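Local coordinates for serine-rich secreted cell wall anchored (LPXTG-motif ) protein (Lactobacillus reuteri ATCC 53608, PDB 5NXK) that probably serves as a cell-wall-anchored adhesin, its beta-solenoid binding region helping this gut bacterium attach to its host, at residues 1-13 and 19-32. Numbering follows the deposited sequence.
Sequences IEEVSNEEELKAA and ITTIKLKNNITLNN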
loop_
_atom_site.group_PDB
_atom_site.type_symbol
_atom_site.label_atom_id
_atom_site.label_comp_id
_atom_site.label_asym_id
_atom_site.label_seq_id
_atom_site.Cartn_x
_atom_site.Cartn_y
_atom_site.Cartn_z
ATOM N N ILE A 1 -21.353 -14.089 -9.800
ATOM C CA ILE A 1 -22.620 -13.657 -10.377
ATOM C C ILE A 1 -22.372 -12.484 -11.350
ATOM O O ILE A 1 -23.118 -11.508 -11.356
ATOM C CB ILE A 1 -23.658 -13.261 -9.261
ATOM C CG1 ILE A 1 -23.774 -14.355 -8.192
ATOM C CG2 ILE A 1 -25.069 -12.979 -9.832
ATOM C CD1 ILE A 1 -24.996 -14.209 -7.287
ATOM N N GLU A 2 -21.296 -12.588 -12.139
ATOM C CA GLU A 2 -21.015 -11.710 -13.299
ATOM C C GLU A 2 -19.619 -11.943 -13.871
ATOM O O GLU A 2 -18.613 -11.675 -13.215
ATOM C CB GLU A 2 -21.160 -10.229 -12.947
ATOM C CG GLU A 2 -20.986 -9.289 -14.127
ATOM C CD GLU A 2 -22.278 -9.087 -14.917
ATOM O OE1 GLU A 2 -23.370 -9.071 -14.301
ATOM O OE2 GLU A 2 -22.201 -8.927 -16.155
ATOM N N GLU A 3 -19.577 -12.381 -15.125
ATOM C CA GLU A 3 -18.330 -12.689 -15.815
ATOM C C GLU A 3 -17.910 -11.621 -16.838
ATOM O O GLU A 3 -18.744 -11.127 -17.600
ATOM C CB GLU A 3 -18.474 -14.058 -16.467
ATOM C CG GLU A 3 -18.966 -15.100 -15.454
ATOM C CD GLU A 3 -18.969 -16.528 -15.981
ATOM O OE1 GLU A 3 -18.795 -16.728 -17.204
ATOM O OE2 GLU A 3 -19.162 -17.455 -15.160
ATOM N N VAL A 4 -16.632 -11.244 -16.848
ATOM C CA VAL A 4 -16.167 -10.183 -17.749
ATOM C C VAL A 4 -14.914 -10.619 -18.507
ATOM O O VAL A 4 -14.061 -11.332 -17.965
ATOM C CB VAL A 4 -15.883 -8.839 -16.993
ATOM C CG1 VAL A 4 -17.155 -8.259 -16.352
ATOM C CG2 VAL A 4 -14.771 -9.008 -15.962
ATOM N N SER A 5 -14.797 -10.176 -19.760
ATOM C CA SER A 5 -13.700 -10.617 -20.605
ATOM C C SER A 5 -12.931 -9.482 -21.273
ATOM O O SER A 5 -11.960 -9.735 -21.996
ATOM C CB SER A 5 -14.232 -11.557 -21.690
ATOM O OG SER A 5 -14.736 -12.745 -21.111
ATOM N N ASN A 6 -13.348 -8.239 -21.043
ATOM C CA ASN A 6 -12.640 -7.113 -21.648
ATOM C C ASN A 6 -12.914 -5.803 -20.930
ATOM O O ASN A 6 -13.670 -5.771 -19.964
ATOM C CB ASN A 6 -13.002 -6.991 -23.133
ATOM C CG ASN A 6 -14.485 -6.760 -23.355
ATOM O OD1 ASN A 6 -15.115 -5.957 -22.663
ATOM N ND2 ASN A 6 -15.055 -7.482 -24.311
ATOM N N GLU A 7 -12.294 -4.728 -21.414
ATOM C CA GLU A 7 -12.368 -3.438 -20.742
ATOM C C GLU A 7 -13.802 -2.947 -20.591
ATOM O O GLU A 7 -14.203 -2.534 -19.508
ATOM C CB GLU A 7 -11.523 -2.399 -21.486
ATOM C CG GLU A 7 -11.667 -0.986 -20.929
ATOM C CD GLU A 7 -10.556 -0.047 -21.389
ATOM O OE1 GLU A 7 -9.858 -0.362 -22.382
ATOM O OE2 GLU A 7 -10.358 0.998 -20.731
ATOM N N GLU A 8 -14.579 -2.994 -21.670
ATOM C CA GLU A 8 -15.948 -2.484 -21.629
ATOM C C GLU A 8 -16.827 -3.291 -20.673
ATOM O O GLU A 8 -17.639 -2.717 -19.938
ATOM C CB GLU A 8 -16.568 -2.484 -23.030
ATOM C CG GLU A 8 -16.055 -1.384 -23.949
ATOM C CD GLU A 8 -16.089 -0.000 -23.309
ATOM O OE1 GLU A 8 -17.165 0.419 -22.826
ATOM O OE2 GLU A 8 -15.034 0.675 -23.294
ATOM N N GLU A 9 -16.663 -4.614 -20.658
ATOM C CA GLU A 9 -17.451 -5.430 -19.731
ATOM C C GLU A 9 -17.026 -5.186 -18.275
ATOM O O GLU A 9 -17.871 -5.110 -17.371
ATOM C CB GLU A 9 -17.325 -6.918 -20.079
ATOM C CG GLU A 9 -17.987 -7.307 -21.407
ATOM C CD GLU A 9 -17.700 -8.745 -21.852
ATOM O OE1 GLU A 9 -16.938 -9.464 -21.176
ATOM O OE2 GLU A 9 -18.257 -9.160 -22.893
ATOM N N LEU A 10 -15.723 -5.044 -18.045
ATOM C CA LEU A 10 -15.253 -4.781 -16.685
ATOM C C LEU A 10 -15.772 -3.426 -16.204
ATOM O O LEU A 10 -16.229 -3.285 -15.069
ATOM C CB LEU A 10 -13.728 -4.821 -16.604
ATOM C CG LEU A 10 -13.152 -4.619 -15.196
ATOM C CD1 LEU A 10 -13.704 -5.675 -14.226
ATOM C CD2 LEU A 10 -11.628 -4.657 -15.230
ATOM N N LYS A 11 -15.674 -2.430 -17.078
ATOM C CA LYS A 11 -16.152 -1.090 -16.792
ATOM C C LYS A 11 -17.634 -1.110 -16.468
ATOM O O LYS A 11 -18.072 -0.502 -15.485
ATOM C CB LYS A 11 -15.882 -0.157 -17.972
ATOM C CG LYS A 11 -16.465 1.234 -17.782
ATOM C CD LYS A 11 -16.170 2.145 -18.968
ATOM C CE LYS A 11 -16.880 3.485 -18.808
ATOM N NZ LYS A 11 -16.698 4.372 -19.990
ATOM N N ALA A 12 -18.405 -1.810 -17.294
ATOM C CA ALA A 12 -19.845 -1.880 -17.084
ATOM C C ALA A 12 -20.164 -2.529 -15.737
ATOM O O ALA A 12 -20.985 -2.017 -14.984
ATOM C CB ALA A 12 -20.519 -2.650 -18.230
ATOM N N ALA A 13 -19.472 -3.615 -15.408
ATOM C CA ALA A 13 -19.732 -4.317 -14.153
ATOM C C ALA A 13 -19.361 -3.462 -12.935
ATOM O O ALA A 13 -20.098 -3.413 -11.945
ATOM C CB ALA A 13 -18.971 -5.624 -14.121
ATOM N N ILE A 19 -23.807 -4.573 -8.668
ATOM C CA ILE A 19 -22.846 -5.656 -8.876
ATOM C C ILE A 19 -21.900 -5.786 -7.683
ATOM O O ILE A 19 -21.308 -4.791 -7.242
ATOM C CB ILE A 19 -22.026 -5.444 -10.171
ATOM C CG1 ILE A 19 -22.930 -5.592 -11.397
ATOM C CG2 ILE A 19 -20.924 -6.480 -10.285
ATOM C CD1 ILE A 19 -23.603 -6.947 -11.496
ATOM N N THR A 20 -21.815 -7.000 -7.136
ATOM C CA THR A 20 -20.943 -7.286 -5.999
ATOM C C THR A 20 -19.797 -8.263 -6.327
ATOM O O THR A 20 -18.747 -8.226 -5.684
ATOM C CB THR A 20 -21.738 -7.868 -4.800
ATOM O OG1 THR A 20 -22.304 -9.136 -5.148
ATOM C CG2 THR A 20 -22.828 -6.904 -4.362
ATOM N N THR A 21 -20.001 -9.143 -7.306
ATOM C CA THR A 21 -18.995 -10.153 -7.624
ATOM C C THR A 21 -18.690 -10.190 -9.124
ATOM O O THR A 21 -19.598 -10.190 -9.959
ATOM C CB THR A 21 -19.432 -11.552 -7.146
ATOM O OG1 THR A 21 -19.818 -11.484 -5.768
ATOM C CG2 THR A 21 -18.295 -12.548 -7.307
ATOM N N ILE A 22 -17.404 -10.183 -9.455
ATOM C CA ILE A 22 -16.954 -10.127 -10.840
ATOM C C ILE A 22 -15.886 -11.192 -11.064
ATOM O O ILE A 22 -14.951 -11.301 -10.262
ATOM C CB ILE A 22 -16.394 -8.722 -11.177
ATOM C CG1 ILE A 22 -17.476 -7.658 -10.996
ATOM C CG2 ILE A 22 -15.786 -8.671 -12.575
ATOM C CD1 ILE A 22 -16.950 -6.255 -11.099
ATOM N N LYS A 23 -16.038 -12.002 -12.110
ATOM C CA LYS A 23 -15.052 -13.031 -12.435
ATOM C C LYS A 23 -14.378 -12.715 -13.757
ATOM O O LYS A 23 -15.057 -12.490 -14.758
ATOM C CB LYS A 23 -15.686 -14.422 -12.536
ATOM C CG LYS A 23 -16.163 -15.025 -11.234
ATOM C CD LYS A 23 -16.433 -16.516 -11.417
ATOM C CE LYS A 23 -15.223 -17.209 -12.027
ATOM N NZ LYS A 23 -15.357 -18.697 -12.049
ATOM N N LEU A 24 -13.048 -12.710 -13.767
ATOM C CA LEU A 24 -12.305 -12.510 -15.006
ATOM C C LEU A 24 -12.306 -13.814 -15.792
ATOM O O LEU A 24 -11.992 -14.870 -15.245
ATOM C CB LEU A 24 -10.865 -12.058 -14.724
ATOM C CG LEU A 24 -10.695 -10.843 -13.804
ATOM C CD1 LEU A 24 -9.219 -10.463 -13.611
ATOM C CD2 LEU A 24 -11.490 -9.658 -14.352
ATOM N N LYS A 25 -12.685 -13.744 -17.065
ATOM C CA LYS A 25 -12.672 -14.921 -17.935
ATOM C C LYS A 25 -11.486 -14.841 -18.887
ATOM O O LYS A 25 -11.235 -15.757 -19.664
ATOM C CB LYS A 25 -13.975 -15.030 -18.735
ATOM C CG LYS A 25 -15.225 -15.158 -17.876
ATOM C CD LYS A 25 -15.113 -16.293 -16.874
ATOM C CE LYS A 25 -15.232 -17.650 -17.533
ATOM N NZ LYS A 25 -14.950 -18.728 -16.541
ATOM N N ASN A 26 -10.765 -13.729 -18.818
ATOM C CA ASN A 26 -9.651 -13.462 -19.716
ATOM C C ASN A 26 -8.776 -12.348 -19.142
ATOM O O ASN A 26 -9.206 -11.602 -18.252
ATOM C CB ASN A 26 -10.186 -13.068 -21.107
ATOM C CG ASN A 26 -9.112 -13.100 -22.194
ATOM O OD1 ASN A 26 -7.975 -13.513 -21.957
ATOM N ND2 ASN A 26 -9.482 -12.674 -23.400
ATOM N N ASN A 27 -7.552 -12.234 -19.637
ATOM C CA ASN A 27 -6.728 -11.087 -19.286
ATOM C C ASN A 27 -7.345 -9.827 -19.856
ATOM O O ASN A 27 -7.839 -9.828 -20.978
ATOM C CB ASN A 27 -5.300 -11.246 -19.800
ATOM C CG ASN A 27 -4.660 -12.527 -19.345
ATOM O OD1 ASN A 27 -4.761 -12.903 -18.180
ATOM N ND2 ASN A 27 -3.992 -13.214 -20.264
ATOM N N ILE A 28 -7.285 -8.741 -19.101
ATOM C CA ILE A 28 -7.914 -7.512 -19.538
ATOM C C ILE A 28 -6.909 -6.375 -19.609
ATOM O O ILE A 28 -6.143 -6.144 -18.663
ATOM C CB ILE A 28 -9.062 -7.122 -18.593
ATOM C CG1 ILE A 28 -10.123 -8.234 -18.601
ATOM C CG2 ILE A 28 -9.650 -5.780 -19.001
ATOM C CD1 ILE A 28 -11.395 -7.890 -17.892
ATOM N N THR A 29 -6.920 -5.657 -20.728
ATOM C CA THR A 29 -6.112 -4.452 -20.851
ATOM C C THR A 29 -6.997 -3.212 -20.824
ATOM O O THR A 29 -7.927 -3.082 -21.625
ATOM C CB THR A 29 -5.285 -4.449 -22.142
ATOM O OG1 THR A 29 -4.395 -5.568 -22.141
ATOM C CG2 THR A 29 -4.476 -3.164 -22.247
ATOM N N LEU A 30 -6.687 -2.295 -19.912
ATOM C CA LEU A 30 -7.448 -1.062 -19.766
ATOM C C LEU A 30 -6.723 0.121 -20.404
ATOM O O LEU A 30 -5.637 0.511 -19.958
ATOM C CB LEU A 30 -7.714 -0.760 -18.283
ATOM C CG LEU A 30 -8.325 -1.874 -17.429
ATOM C CD1 LEU A 30 -8.439 -1.432 -15.973
ATOM C CD2 LEU A 30 -9.679 -2.283 -17.976
ATOM N N ASN A 31 -7.325 0.692 -21.443
ATOM C CA ASN A 31 -6.787 1.895 -22.072
ATOM C C ASN A 31 -7.274 3.152 -21.357
ATOM O O ASN A 31 -6.710 4.241 -21.509
ATOM C CB ASN A 31 -7.175 1.939 -23.548
ATOM C CG ASN A 31 -6.623 0.756 -24.326
ATOM O OD1 ASN A 31 -7.377 -0.079 -24.823
ATOM N ND2 ASN A 31 -5.300 0.667 -24.411
ATOM N N ASN A 32 -8.311 2.985 -20.548
ATOM C CA ASN A 32 -8.855 4.093 -19.781
ATOM C C ASN A 32 -8.966 3.728 -18.304
ATOM O O ASN A 32 -9.040 2.549 -17.963
ATOM C CB ASN A 32 -10.232 4.456 -20.330
ATOM C CG ASN A 32 -10.179 4.876 -21.778
ATOM O OD1 ASN A 32 -9.716 5.966 -22.104
ATOM N ND2 ASN A 32 -10.607 3.981 -22.666
HETATM O O HOH W 1 -9.683 -8.590 -23.490
HETATM O O HOH W 2 -8.836 -2.253 -24.051
#
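V4 packs on I22 and L10 on I28 where the N-terminal strand 3-4 and helix 7-14 cap the first coil of a right-handed parallel beta-solenoid, closing over strands 21-24 and 28-30. Three backbone bonds establish the parallel pairing of 3-4 with 21-24: K23 N to E2 O (2.8 Å), V4 N to K23 O and K25 N to V4 O. The face carrying V4 and L24 turns inward. V4 CG2, staggered between the backbone N and the carbonyl carbon, reaches I22 CG2 at 3.6 Å and also meets L24 CD2. On the other face the folded K25 chain, bent at chi2 and chi3, lays its CG 3.7 Å from E3 CB; the charges stay apart, with E3 OE1 4.4 Å from K25 NZ, too far for a salt bridge.

The helix crosses strand 28-30 at -77°, its axis 8.6 Å away. L10 brings CD1 to I22 CG2 and CD2 to L30 CD2, about perpendicular to both side chains, while A13 CB rests on I22 CD1 (3.7 Å). E7 supplies the polar grip: CG anti to the backbone N (chi1 174°) and an extended chain carry its carboxylate past L30 to the turn. There OE1 accepts from N31 N (2.9 Å, 34° out of the carboxylate plane), and OE2 takes N32 N on its syn lone pair (2.9 Å). Just before the helix, N6 is the N-cap, OD1 accepting from E9 N, and E9 OE1 separately accepts from S5 N, one residue before the cap.

Strand 3-4 is the outermost of its sheet, and 21-24 pairs next with 41-46. Strand 28-30 pairs in parallel with 51-54, where L30 touches I52, while L10 also packs on I34 of strand 34-36, extending the helix's cover to the third side of the coil.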